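PDB 6ZQ0: MgGH51 from Meripilus giganteus, which hydrolyses terminal non-reducing alpha-L-arabinofuranosyl residues from arabinose-bearing glycosides, as a family GH51 alpha-L-arabinofuranosidase. Local coordinates for residues G19-D24 with F224-G229; A477-L482 with P493-Y498; V401-T406 with N438-T443; G230-G235 with V258-Y263. One frame throughout, in Å; residues are numbered along the deposited sequence.

Contact 1 (G19-D24 with F224-G229); sequences GLMFED and FFRFPG. With LXE ([(1~{S},2~{S},3~{S},4~{S})-2-(hydroxymethyl)-3,4-bis(oxidanyl)cyclopentyl]azanium), chain G.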
# COMPACT_ATOMS: atom_id res chain seq x y z
N GLY A 19 2.07 -12.03 0.55
CA GLY A 19 2.57 -10.68 0.80
C GLY A 19 1.63 -9.67 0.20
O GLY A 19 0.41 -10.05 -0.11
N LEU A 20 2.14 -8.44 0.11
CA LEU A 20 1.32 -7.24 -0.15
C LEU A 20 1.76 -6.62 -1.46
O LEU A 20 2.97 -6.64 -1.81
CB LEU A 20 1.54 -6.22 0.97
CG LEU A 20 1.23 -6.70 2.36
CD1 LEU A 20 1.34 -5.55 3.33
CD2 LEU A 20 -0.16 -7.34 2.42
N MET A 21 0.79 -5.99 -2.09
CA MET A 21 1.02 -5.22 -3.35
C MET A 21 0.60 -3.78 -3.05
O MET A 21 -0.55 -3.57 -2.73
CB MET A 21 0.17 -5.77 -4.49
CG MET A 21 0.42 -5.06 -5.81
SD MET A 21 -0.53 -3.55 -6.01
CE MET A 21 0.02 -3.05 -7.63
N PHE A 22 1.55 -2.86 -3.13
CA PHE A 22 1.30 -1.45 -2.80
C PHE A 22 1.60 -0.57 -4.01
O PHE A 22 2.64 -0.67 -4.64
CB PHE A 22 2.10 -1.02 -1.59
CG PHE A 22 1.72 0.38 -1.16
CD1 PHE A 22 2.32 1.45 -1.73
CD2 PHE A 22 0.74 0.60 -0.22
CE1 PHE A 22 1.94 2.74 -1.38
CE2 PHE A 22 0.36 1.89 0.13
CZ PHE A 22 0.96 2.95 -0.44
N GLU A 23 0.66 0.34 -4.29
CA GLU A 23 0.97 1.58 -5.01
C GLU A 23 0.08 2.63 -4.39
O GLU A 23 -0.91 2.22 -3.70
CB GLU A 23 0.66 1.45 -6.49
CG GLU A 23 -0.82 1.39 -6.77
CD GLU A 23 -1.20 1.14 -8.21
OE1 GLU A 23 -0.85 1.97 -9.05
OE2 GLU A 23 -1.90 0.17 -8.46
N ASP A 24 0.39 3.89 -4.63
CA ASP A 24 -0.52 4.99 -4.22
C ASP A 24 -1.73 4.99 -5.16
O ASP A 24 -1.64 5.56 -6.27
CB ASP A 24 0.18 6.33 -4.16
CG ASP A 24 -0.44 7.26 -3.14
OD1 ASP A 24 -1.65 7.11 -2.93
OD2 ASP A 24 0.32 8.06 -2.52
N PHE A 224 6.37 -10.11 2.01
CA PHE A 224 6.97 -9.21 1.02
C PHE A 224 6.03 -8.05 0.79
O PHE A 224 4.84 -8.12 1.15
CB PHE A 224 7.26 -9.95 -0.28
CG PHE A 224 6.04 -10.31 -1.07
CD1 PHE A 224 5.39 -9.36 -1.87
CD2 PHE A 224 5.54 -11.60 -0.99
CE1 PHE A 224 4.26 -9.73 -2.58
CE2 PHE A 224 4.40 -11.96 -1.69
CZ PHE A 224 3.75 -11.01 -2.47
N PHE A 225 6.58 -7.05 0.17
CA PHE A 225 5.88 -5.82 -0.20
C PHE A 225 6.33 -5.42 -1.59
O PHE A 225 7.51 -5.08 -1.80
CB PHE A 225 6.18 -4.78 0.86
CG PHE A 225 5.34 -3.54 0.84
CD1 PHE A 225 5.69 -2.52 -0.02
CD2 PHE A 225 4.25 -3.39 1.71
CE1 PHE A 225 4.98 -1.33 -0.00
CE2 PHE A 225 3.57 -2.19 1.74
CZ PHE A 225 3.95 -1.16 0.90
N ARG A 226 5.44 -5.58 -2.54
CA ARG A 226 5.70 -5.19 -3.95
C ARG A 226 5.35 -3.71 -4.09
O ARG A 226 4.27 -3.31 -3.65
CB ARG A 226 4.76 -5.97 -4.88
CG ARG A 226 5.01 -5.72 -6.37
CD ARG A 226 3.81 -6.17 -7.19
NE ARG A 226 4.01 -5.83 -8.59
CZ ARG A 226 3.01 -5.57 -9.44
NH1 ARG A 226 1.77 -5.68 -9.03
NH2 ARG A 226 3.25 -5.18 -10.68
N PHE A 227 6.25 -2.93 -4.65
CA PHE A 227 6.09 -1.46 -4.71
C PHE A 227 7.09 -0.93 -5.74
O PHE A 227 8.07 -1.60 -6.07
CB PHE A 227 6.35 -0.90 -3.31
CG PHE A 227 7.81 -0.69 -3.02
CD1 PHE A 227 8.63 -1.77 -2.76
CD2 PHE A 227 8.37 0.56 -3.02
CE1 PHE A 227 9.98 -1.62 -2.57
CE2 PHE A 227 9.72 0.73 -2.77
CZ PHE A 227 10.54 -0.37 -2.60
N PRO A 228 6.99 0.34 -6.16
CA PRO A 228 5.88 1.25 -5.86
C PRO A 228 4.69 1.20 -6.82
O PRO A 228 3.83 2.04 -6.72
CB PRO A 228 6.58 2.60 -5.96
CG PRO A 228 7.52 2.41 -7.14
CD PRO A 228 8.09 1.03 -6.86
N GLY A 229 4.64 0.22 -7.71
CA GLY A 229 3.41 -0.07 -8.48
C GLY A 229 3.70 -1.19 -9.47
O GLY A 229 4.84 -1.60 -9.57
C1' LXE G . -3.26 -3.58 -12.29
C2' LXE G . -2.35 -2.38 -12.20
O2' LXE G . -0.94 -2.64 -12.18
C3' LXE G . -2.78 -1.67 -10.92
O3' LXE G . -2.24 -0.32 -10.88
C4' LXE G . -4.31 -1.82 -10.93
C5' LXE G . -5.05 -1.89 -9.57
O5' LXE G . -4.56 -2.92 -8.70
C6' LXE G . -4.55 -3.10 -11.74
N1' LXE G . -5.46 -2.95 -12.89
O HOH W 1 3.09 4.43 -5.63
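Phe224 meets Gly19 with a ring face: Gly19 CA lies 3.5 Å from the centroid of the Phe224 ring and 17° off its normal, a CH-pi contact. Chi1 of 71° sets Phe224 CG between its own backbone N and carbonyl carbon, which folds the ring back over Gly19, where any CB would collide with it. The Phe224 carbonyl begins the parallel ladder, Leu20 N donating to Phe224 O at 2.9 Å. At Phe225 the side chain shares a sheet face with Leu20, Leu20 CD1 lying 4.0 Å from Phe225 CD2. The Phe225 and Phe22 rings are near parallel, 20° apart, yet so far slid that they hardly overlap. Arg226 is bonded through both its N and its O: Arg226 N donates to Leu20 O (2.8 Å), and Arg226 O accepts from Phe22 N (2.8 Å). Its extended chain runs alongside Met21, with Met21 CE 3.5 Å from Arg226 NH1, while Glu347, Asp398 and Glu429 form salt bridges to the guanidinium. Beyond Phe227 and the cis-linked Pro228, a water joins Pro228 O to Asp24 N. Gly229 CA packs 3.7 Å from Glu23 CB; the far end of that side chain, Glu23 OE2, takes a very short 2.5 Å bond from LXE O3'. These are neighbouring strands of an eight-stranded parallel (beta/alpha)8 barrel: strand 284-289 bonds to the other edge of 224-227, Gly19 bonds to Ala477 of strand 474-479, and Phe225 meets Phe278 of helix 271-281.

Contact 2 (A477-L482 with P493-Y498); sequences ASYAPL and PDLVSY. With LXE ([(1~{S},2~{S},3~{S},4~{S})-2-(hydroxymethyl)-3,4-bis(oxidanyl)cyclopentyl]azanium), chain G.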
# COMPACT_ATOMS: atom_id res chain seq x y z
N ALA A 477 2.46 -14.18 -3.86
CA ALA A 477 1.08 -13.88 -4.28
C ALA A 477 0.52 -12.74 -3.44
O ALA A 477 0.75 -12.76 -2.22
CB ALA A 477 0.25 -15.09 -4.15
N SER A 478 -0.08 -11.75 -4.08
CA SER A 478 -0.60 -10.56 -3.37
C SER A 478 -1.91 -10.13 -3.99
O SER A 478 -1.98 -9.90 -5.22
CB SER A 478 0.38 -9.44 -3.37
OG SER A 478 0.91 -9.20 -4.66
N TYR A 479 -2.92 -9.92 -3.14
CA TYR A 479 -4.20 -9.28 -3.53
C TYR A 479 -3.89 -7.86 -3.99
O TYR A 479 -2.95 -7.22 -3.45
CB TYR A 479 -5.11 -9.27 -2.31
CG TYR A 479 -6.52 -8.83 -2.55
CD1 TYR A 479 -6.84 -7.47 -2.61
CD2 TYR A 479 -7.55 -9.74 -2.62
CE1 TYR A 479 -8.15 -7.06 -2.77
CE2 TYR A 479 -8.86 -9.34 -2.78
CZ TYR A 479 -9.16 -7.99 -2.87
OH TYR A 479 -10.47 -7.57 -3.02
N ALA A 480 -4.71 -7.31 -4.86
CA ALA A 480 -4.59 -5.88 -5.17
C ALA A 480 -5.94 -5.31 -5.56
O ALA A 480 -6.72 -6.00 -6.21
CB ALA A 480 -3.61 -5.65 -6.29
N PRO A 481 -6.20 -4.02 -5.30
CA PRO A 481 -5.34 -3.18 -4.46
C PRO A 481 -5.42 -3.52 -2.97
O PRO A 481 -6.37 -4.08 -2.49
CB PRO A 481 -5.87 -1.76 -4.68
CG PRO A 481 -6.70 -1.86 -5.92
CD PRO A 481 -7.25 -3.26 -5.93
N LEU A 482 -4.43 -3.03 -2.24
CA LEU A 482 -4.31 -3.27 -0.80
C LEU A 482 -5.21 -2.35 -0.02
O LEU A 482 -5.82 -2.80 0.97
CB LEU A 482 -2.84 -3.05 -0.44
CG LEU A 482 -2.49 -3.29 1.03
CD1 LEU A 482 -2.73 -4.71 1.45
CD2 LEU A 482 -1.02 -2.96 1.28
N PRO A 493 -12.89 -3.93 -5.65
CA PRO A 493 -12.74 -3.89 -4.21
C PRO A 493 -11.28 -3.83 -3.74
O PRO A 493 -10.38 -4.03 -4.53
CB PRO A 493 -13.28 -5.27 -3.78
CG PRO A 493 -12.89 -6.16 -4.91
CD PRO A 493 -13.00 -5.30 -6.14
N ASP A 494 -11.08 -3.50 -2.47
CA ASP A 494 -9.74 -3.29 -1.88
C ASP A 494 -9.62 -4.11 -0.61
O ASP A 494 -10.60 -4.36 0.08
CB ASP A 494 -9.50 -1.80 -1.64
CG ASP A 494 -9.75 -1.06 -2.94
OD1 ASP A 494 -8.87 -1.07 -3.81
OD2 ASP A 494 -10.80 -0.40 -3.05
N LEU A 495 -8.40 -4.48 -0.26
CA LEU A 495 -8.23 -5.39 0.88
C LEU A 495 -8.60 -4.75 2.21
O LEU A 495 -9.21 -5.42 3.07
CB LEU A 495 -6.81 -5.93 0.90
CG LEU A 495 -6.69 -7.24 1.65
CD1 LEU A 495 -7.35 -8.37 0.90
CD2 LEU A 495 -5.23 -7.57 1.93
N VAL A 496 -8.19 -3.51 2.40
CA VAL A 496 -8.31 -2.79 3.68
C VAL A 496 -8.80 -1.40 3.34
O VAL A 496 -8.22 -0.75 2.43
CB VAL A 496 -6.98 -2.79 4.42
CG1 VAL A 496 -7.05 -1.87 5.63
CG2 VAL A 496 -6.57 -4.20 4.83
N SER A 497 -9.89 -0.98 3.98
CA SER A 497 -10.45 0.34 3.69
C SER A 497 -10.33 1.19 4.95
O SER A 497 -10.17 0.62 6.04
CB SER A 497 -11.84 0.24 3.20
OG SER A 497 -11.96 -0.65 2.10
N TYR A 498 -10.51 2.49 4.82
CA TYR A 498 -10.38 3.41 5.95
C TYR A 498 -10.96 4.77 5.56
O TYR A 498 -11.06 5.12 4.37
CB TYR A 498 -8.94 3.56 6.45
CG TYR A 498 -7.99 3.85 5.32
CD1 TYR A 498 -7.79 5.13 4.85
CD2 TYR A 498 -7.35 2.82 4.66
CE1 TYR A 498 -6.97 5.41 3.76
CE2 TYR A 498 -6.57 3.06 3.54
CZ TYR A 498 -6.38 4.35 3.10
OH TYR A 498 -5.58 4.58 2.02
C1' LXE G . -3.26 -3.58 -12.29
C2' LXE G . -2.35 -2.38 -12.20
O2' LXE G . -0.94 -2.64 -12.18
C3' LXE G . -2.78 -1.67 -10.92
O3' LXE G . -2.24 -0.32 -10.88
C4' LXE G . -4.31 -1.82 -10.93
C5' LXE G . -5.05 -1.89 -9.57
O5' LXE G . -4.56 -2.92 -8.70
C6' LXE G . -4.55 -3.10 -11.74
N1' LXE G . -5.46 -2.95 -12.89
O HOH W 2 -9.51 -5.48 -6.73
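The last strand of the (beta/alpha)8 barrel, 474-479, runs out at its C-terminal end into a loop that pairs with 493-498, and Tyr479 and Leu495 form the apolar side of this junction. Leu495 CD1 stands over the centre of the Tyr479 ring, 3.6 Å from the centroid and 14° off the normal, a CH-pi contact. Tyr479 CG is anti to the backbone N (chi1 -172°), which carries the ring out to the facing loop until Tyr479 OH lies 3.4 Å from Pro493 CG. An alanine here is likely to strip Leu495 of the aromatic face it rests on and to open a gap beside Pro493. On its far branch Leu495 CD2 meets Leu482 CD1 at 3.8 Å. The backbones are joined by two consecutive bonds: Leu495 N to Pro481 O (3.0 Å) and Val496 N to Leu482 O (2.9 Å). Where the chains part, one water donates to both Ala480 O and Pro493 O. The peptide before Pro481 is cis, and Pro481 CG comes within 3.7 Å of LXE O5', so the same loop borders the ligand. The pairing leads directly into strands 483-485 and 496-498, which run parallel in a small three-stranded sheet; a ligand-lining loop at the C-terminal strand ends is the usual layout of a (beta/alpha)8 glycosidase.

Contact 3 (V401-T406 with N438-T443); sequences VYQTPT and NDLFGT. With LXE ([(1~{S},2~{S},3~{S},4~{S})-2-(hydroxymethyl)-3,4-bis(oxidanyl)cyclopentyl]azanium), chain G.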
# COMPACT_ATOMS: atom_id res chain seq x y z
N VAL A 401 -4.56 -11.32 -12.34
CA VAL A 401 -5.92 -11.72 -12.77
C VAL A 401 -6.96 -11.07 -11.87
O VAL A 401 -6.86 -11.15 -10.62
CB VAL A 401 -6.09 -13.23 -12.87
CG1 VAL A 401 -5.93 -13.92 -11.56
CG2 VAL A 401 -7.44 -13.55 -13.51
N TYR A 402 -7.90 -10.43 -12.52
CA TYR A 402 -9.13 -9.87 -11.92
C TYR A 402 -10.27 -10.62 -12.57
O TYR A 402 -10.31 -10.68 -13.82
CB TYR A 402 -9.21 -8.36 -12.15
CG TYR A 402 -8.17 -7.60 -11.38
CD1 TYR A 402 -8.22 -7.52 -10.00
CD2 TYR A 402 -7.09 -7.01 -12.02
CE1 TYR A 402 -7.26 -6.82 -9.28
CE2 TYR A 402 -6.12 -6.33 -11.32
CZ TYR A 402 -6.23 -6.20 -9.94
OH TYR A 402 -5.27 -5.52 -9.26
N GLN A 403 -11.12 -11.26 -11.77
CA GLN A 403 -12.15 -12.16 -12.35
C GLN A 403 -13.28 -12.29 -11.33
O GLN A 403 -13.25 -11.57 -10.28
CB GLN A 403 -11.50 -13.50 -12.70
CG GLN A 403 -11.35 -13.76 -14.20
CD GLN A 403 -12.68 -13.83 -14.92
OE1 GLN A 403 -13.73 -14.01 -14.33
NE2 GLN A 403 -12.64 -13.71 -16.25
N THR A 404 -14.24 -13.17 -11.58
CA THR A 404 -15.38 -13.38 -10.68
C THR A 404 -14.99 -14.33 -9.57
O THR A 404 -14.06 -15.13 -9.73
CB THR A 404 -16.57 -13.97 -11.45
OG1 THR A 404 -16.20 -15.29 -11.87
CG2 THR A 404 -16.98 -13.11 -12.62
N PRO A 405 -15.69 -14.31 -8.41
CA PRO A 405 -15.42 -15.29 -7.36
C PRO A 405 -15.43 -16.72 -7.91
O PRO A 405 -14.62 -17.55 -7.52
CB PRO A 405 -16.60 -15.06 -6.40
CG PRO A 405 -16.89 -13.58 -6.56
CD PRO A 405 -16.75 -13.36 -8.04
N THR A 406 -16.43 -17.00 -8.76
CA THR A 406 -16.58 -18.32 -9.40
C THR A 406 -15.32 -18.65 -10.20
O THR A 406 -14.80 -19.80 -10.06
CB THR A 406 -17.88 -18.37 -10.22
OG1 THR A 406 -18.96 -18.25 -9.29
CG2 THR A 406 -18.00 -19.66 -11.00
N ASN A 438 -19.30 -10.57 -17.66
CA ASN A 438 -19.38 -9.79 -18.94
C ASN A 438 -18.85 -8.36 -18.82
O ASN A 438 -18.71 -7.69 -19.85
CB ASN A 438 -20.82 -9.59 -19.39
CG ASN A 438 -21.44 -10.93 -19.65
OD1 ASN A 438 -20.83 -11.77 -20.31
ND2 ASN A 438 -22.60 -11.17 -19.07
N ASP A 439 -18.59 -7.91 -17.59
CA ASP A 439 -18.30 -6.49 -17.29
C ASP A 439 -17.62 -6.48 -15.92
O ASP A 439 -18.26 -6.16 -14.90
CB ASP A 439 -19.59 -5.66 -17.29
CG ASP A 439 -19.34 -4.17 -17.25
OD1 ASP A 439 -18.20 -3.74 -17.58
OD2 ASP A 439 -20.31 -3.44 -16.97
N LEU A 440 -16.44 -7.05 -15.90
CA LEU A 440 -15.66 -7.23 -14.66
C LEU A 440 -15.32 -5.85 -14.08
O LEU A 440 -15.20 -5.76 -12.87
CB LEU A 440 -14.39 -7.99 -15.03
CG LEU A 440 -14.59 -9.46 -15.41
CD1 LEU A 440 -13.28 -10.06 -15.93
CD2 LEU A 440 -15.05 -10.25 -14.20
N PHE A 441 -15.06 -4.86 -14.94
CA PHE A 441 -14.46 -3.56 -14.56
C PHE A 441 -15.52 -2.47 -14.57
O PHE A 441 -15.14 -1.31 -14.57
CB PHE A 441 -13.27 -3.24 -15.46
CG PHE A 441 -12.22 -4.32 -15.45
CD1 PHE A 441 -11.33 -4.42 -14.41
CD2 PHE A 441 -12.14 -5.25 -16.47
CE1 PHE A 441 -10.35 -5.41 -14.41
CE2 PHE A 441 -11.17 -6.25 -16.47
CZ PHE A 441 -10.30 -6.34 -15.42
N GLY A 442 -16.79 -2.83 -14.57
CA GLY A 442 -17.89 -1.86 -14.66
C GLY A 442 -18.33 -1.36 -13.30
O GLY A 442 -17.53 -1.35 -12.33
N THR A 443 -19.60 -1.03 -13.22
CA THR A 443 -20.21 -0.34 -12.07
C THR A 443 -20.60 -1.36 -11.03
O THR A 443 -20.89 -2.55 -11.36
CB THR A 443 -21.45 0.48 -12.49
OG1 THR A 443 -22.45 -0.43 -12.96
CG2 THR A 443 -21.10 1.52 -13.52
C1' LXE G . -3.26 -3.58 -12.29
C2' LXE G . -2.35 -2.38 -12.20
O2' LXE G . -0.94 -2.64 -12.18
C3' LXE G . -2.78 -1.67 -10.92
O3' LXE G . -2.24 -0.32 -10.88
C4' LXE G . -4.31 -1.82 -10.93
C5' LXE G . -5.05 -1.89 -9.57
O5' LXE G . -4.56 -2.92 -8.70
C6' LXE G . -4.55 -3.10 -11.74
N1' LXE G . -5.46 -2.95 -12.89
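Leu440 and Phe441 supply the apolar contacts, reaching from the loop after strand 424-432 to the end of strand 396-403. The two methyls of Leu440 are split between partners: Leu440 CD1 lies 3.7 Å from both Tyr402 O and Gln403 NE2, while Leu440 CD2 meets Thr404 CG2 at 3.8 Å, the two side chains crossing at about a right angle. Phe441 CE1 touches Tyr402 CB at 3.9 Å, near the root of the tyrosine rather than its hydroxyl. Hydrogen bonds do not span the contact; they shape the first segment instead. Gln403 bends at chi2 (-63°), bringing Gln403 OE1 back to Thr404 N at 2.9 Å, and Thr404, at the N-cap of helix 405-410, bonds through OG1 to Trp407 N. Ligand bonding falls to Tyr402, whose OH is 2.8 Å from LXE O5' and also bonds to Glu429 OE1. A phenylalanine in its place would probably keep the ring packing but leave LXE O5' and Glu429 OE1 each without this hydroxyl mate. Tyr402 thus faces the bound ligand from the C-terminal end of barrel strand 396-403, the end at which (beta/alpha)8 glycosidases carry their active site.

Contact 4 (G230-G235 with V258-Y263); sequences GNNLEG and VGDWGY. With LXE ([(1~{S},2~{S},3~{S},4~{S})-2-(hydroxymethyl)-3,4-bis(oxidanyl)cyclopentyl]azanium), chain G.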
# COMPACT_ATOMS: atom_id res chain seq x y z
N GLY A 230 2.67 -1.66 -10.17
CA GLY A 230 1.42 -0.93 -10.31
C GLY A 230 1.50 0.23 -11.30
O GLY A 230 2.59 0.77 -11.60
N ASN A 231 0.35 0.67 -11.75
CA ASN A 231 0.26 1.81 -12.69
C ASN A 231 0.96 3.05 -12.16
O ASN A 231 1.58 3.73 -12.95
CB ASN A 231 -1.18 2.14 -13.01
CG ASN A 231 -1.84 1.15 -13.94
OD1 ASN A 231 -1.33 0.07 -14.20
ND2 ASN A 231 -2.99 1.57 -14.43
N ASN A 232 0.96 3.27 -10.84
CA ASN A 232 1.57 4.49 -10.25
C ASN A 232 3.09 4.54 -10.48
O ASN A 232 3.71 5.64 -10.30
CB ASN A 232 1.23 4.65 -8.78
CG ASN A 232 1.22 6.10 -8.35
OD1 ASN A 232 0.51 6.89 -8.98
ND2 ASN A 232 1.98 6.47 -7.32
N LEU A 233 3.71 3.44 -10.89
CA LEU A 233 5.15 3.43 -11.26
C LEU A 233 5.31 4.17 -12.59
O LEU A 233 6.32 4.86 -12.79
CB LEU A 233 5.60 1.99 -11.42
CG LEU A 233 6.98 1.78 -12.00
CD1 LEU A 233 8.06 2.16 -10.97
CD2 LEU A 233 7.10 0.34 -12.48
N GLU A 234 4.34 3.99 -13.46
CA GLU A 234 4.55 4.21 -14.91
C GLU A 234 4.53 5.69 -15.29
O GLU A 234 5.22 6.04 -16.22
CB GLU A 234 3.55 3.43 -15.73
CG GLU A 234 3.87 1.97 -15.63
CD GLU A 234 2.90 1.08 -16.36
OE1 GLU A 234 3.24 0.60 -17.44
OE2 GLU A 234 1.85 0.79 -15.77
N GLY A 235 3.70 6.50 -14.66
CA GLY A 235 3.44 7.84 -15.17
C GLY A 235 2.53 7.84 -16.37
O GLY A 235 2.26 6.76 -16.93
N VAL A 258 2.58 14.21 -10.38
CA VAL A 258 1.21 13.75 -10.72
C VAL A 258 1.23 12.22 -10.86
O VAL A 258 1.97 11.68 -11.68
CB VAL A 258 0.68 14.47 -11.97
CG1 VAL A 258 -0.67 13.93 -12.39
CG2 VAL A 258 0.61 15.98 -11.72
N GLY A 259 0.46 11.55 -10.02
CA GLY A 259 0.39 10.09 -10.05
C GLY A 259 -0.53 9.65 -11.15
O GLY A 259 -1.06 10.50 -11.90
N ASP A 260 -0.87 8.37 -11.14
CA ASP A 260 -1.61 7.72 -12.24
C ASP A 260 -3.06 7.47 -11.83
O ASP A 260 -3.78 6.74 -12.58
CB ASP A 260 -0.77 6.53 -12.68
CG ASP A 260 0.52 7.11 -13.24
OD1 ASP A 260 0.41 7.99 -14.17
OD2 ASP A 260 1.62 6.81 -12.67
N TRP A 261 -3.53 8.13 -10.77
CA TRP A 261 -4.90 7.89 -10.25
C TRP A 261 -5.63 9.20 -9.98
O TRP A 261 -6.62 9.17 -9.17
CB TRP A 261 -4.84 6.96 -9.04
CG TRP A 261 -4.30 5.61 -9.41
CD1 TRP A 261 -3.08 5.08 -9.11
CD2 TRP A 261 -4.99 4.63 -10.21
NE1 TRP A 261 -2.99 3.80 -9.62
CE2 TRP A 261 -4.14 3.52 -10.32
CE3 TRP A 261 -6.26 4.57 -10.80
CZ2 TRP A 261 -4.51 2.35 -10.99
CZ3 TRP A 261 -6.63 3.42 -11.45
CH2 TRP A 261 -5.77 2.32 -11.54
N GLY A 262 -5.22 10.27 -10.65
CA GLY A 262 -5.97 11.55 -10.68
C GLY A 262 -5.49 12.53 -9.64
O GLY A 262 -6.09 13.63 -9.50
N TYR A 263 -4.51 12.17 -8.82
CA TYR A 263 -4.04 13.11 -7.78
C TYR A 263 -2.52 13.21 -7.76
O TYR A 263 -1.79 12.30 -8.15
CB TYR A 263 -4.59 12.75 -6.39
CG TYR A 263 -4.32 11.34 -5.94
CD1 TYR A 263 -5.22 10.33 -6.23
CD2 TYR A 263 -3.23 11.03 -5.14
CE1 TYR A 263 -5.00 9.03 -5.78
CE2 TYR A 263 -3.00 9.73 -4.69
CZ TYR A 263 -3.89 8.73 -5.00
OH TYR A 263 -3.69 7.45 -4.54
C1' LXE G . -3.26 -3.58 -12.29
C2' LXE G . -2.35 -2.38 -12.20
O2' LXE G . -0.94 -2.64 -12.18
C3' LXE G . -2.78 -1.67 -10.92
O3' LXE G . -2.24 -0.32 -10.88
C4' LXE G . -4.31 -1.82 -10.93
C5' LXE G . -5.05 -1.89 -9.57
O5' LXE G . -4.56 -2.92 -8.70
C6' LXE G . -4.55 -3.10 -11.74
N1' LXE G . -5.46 -2.95 -12.89
O HOH W 3 -4.04 4.28 -13.99
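Asp260 OD2 is gripped by two groups: Gly235 N donates to Asp260 OD2 at 2.9 Å, approaching 42° out of the carboxylate plane, and Arg257 adds a salt bridge. Asp260 OD2 also lies 3.1 Å from Asn231 O, an acceptor facing an acceptor, and the Arg257 salt bridge probably offsets the carboxylate's charge beside the carbonyl oxygens of Asn231 and Asn232. The backbone of Asp260 is held too: Asp260 N donates to Asn232 OD1 at 3.0 Å, nearly in line with the side-chain C=O. Asn232 CG lies anti to the backbone N (chi1 -151°), which turns the amide oxygen to Asp260 N. Asn232 ND2 bonds to Asn265, so both ends of the amide have partners and its flip state is fixed. Gly259 CA passes so near Asn232 OD1 that a CB there would clash. The helix, about 231-234 and weakly bonded, follows barrel strand 224-227 at its C-terminal end, the side on which (beta/alpha)8 glycosidases carry their active site, and Asn231 N donates to LXE O3' at 2.9 Å in an almost straight bond. Trp261 brings its ring edge to the same hydroxyl, Trp261 CZ2 lying 3.5 Å from LXE O3', which is close to the indole plane. Trp261 NE1 bonds to Glu23 OE1, as does Asn232 N. The Asn231 amide lies within 7° of parallel to the indole plane, Asn231 ND2 being 3.8 Å from Trp261 CZ2. A single water accepts from Asn231 ND2 (2.9 Å) and donates to Asp260 O.

How the contacts relate
From the N terminus, contact 1 closes the longest loop, bringing 19-24 beside 224-229 after an excursion that contains both five-stranded antiparallel sheets. Contact 4 follows almost at once, closing the loop from helix 231-234 to 258-263; it touches contact 1 through Asp24 with Tyr263. Contact 3 then closes the loop between 401-406 and 438-443, and contact 2 a short one from 477-482 to 493-498. The four stand in series, none nested in or crossing another. Contact 2 nevertheless returns to contact 1, closing the barrel by joining its first and last strands, and it touches contact 3 where Ala480 packs on Tyr402. All four touch LXE.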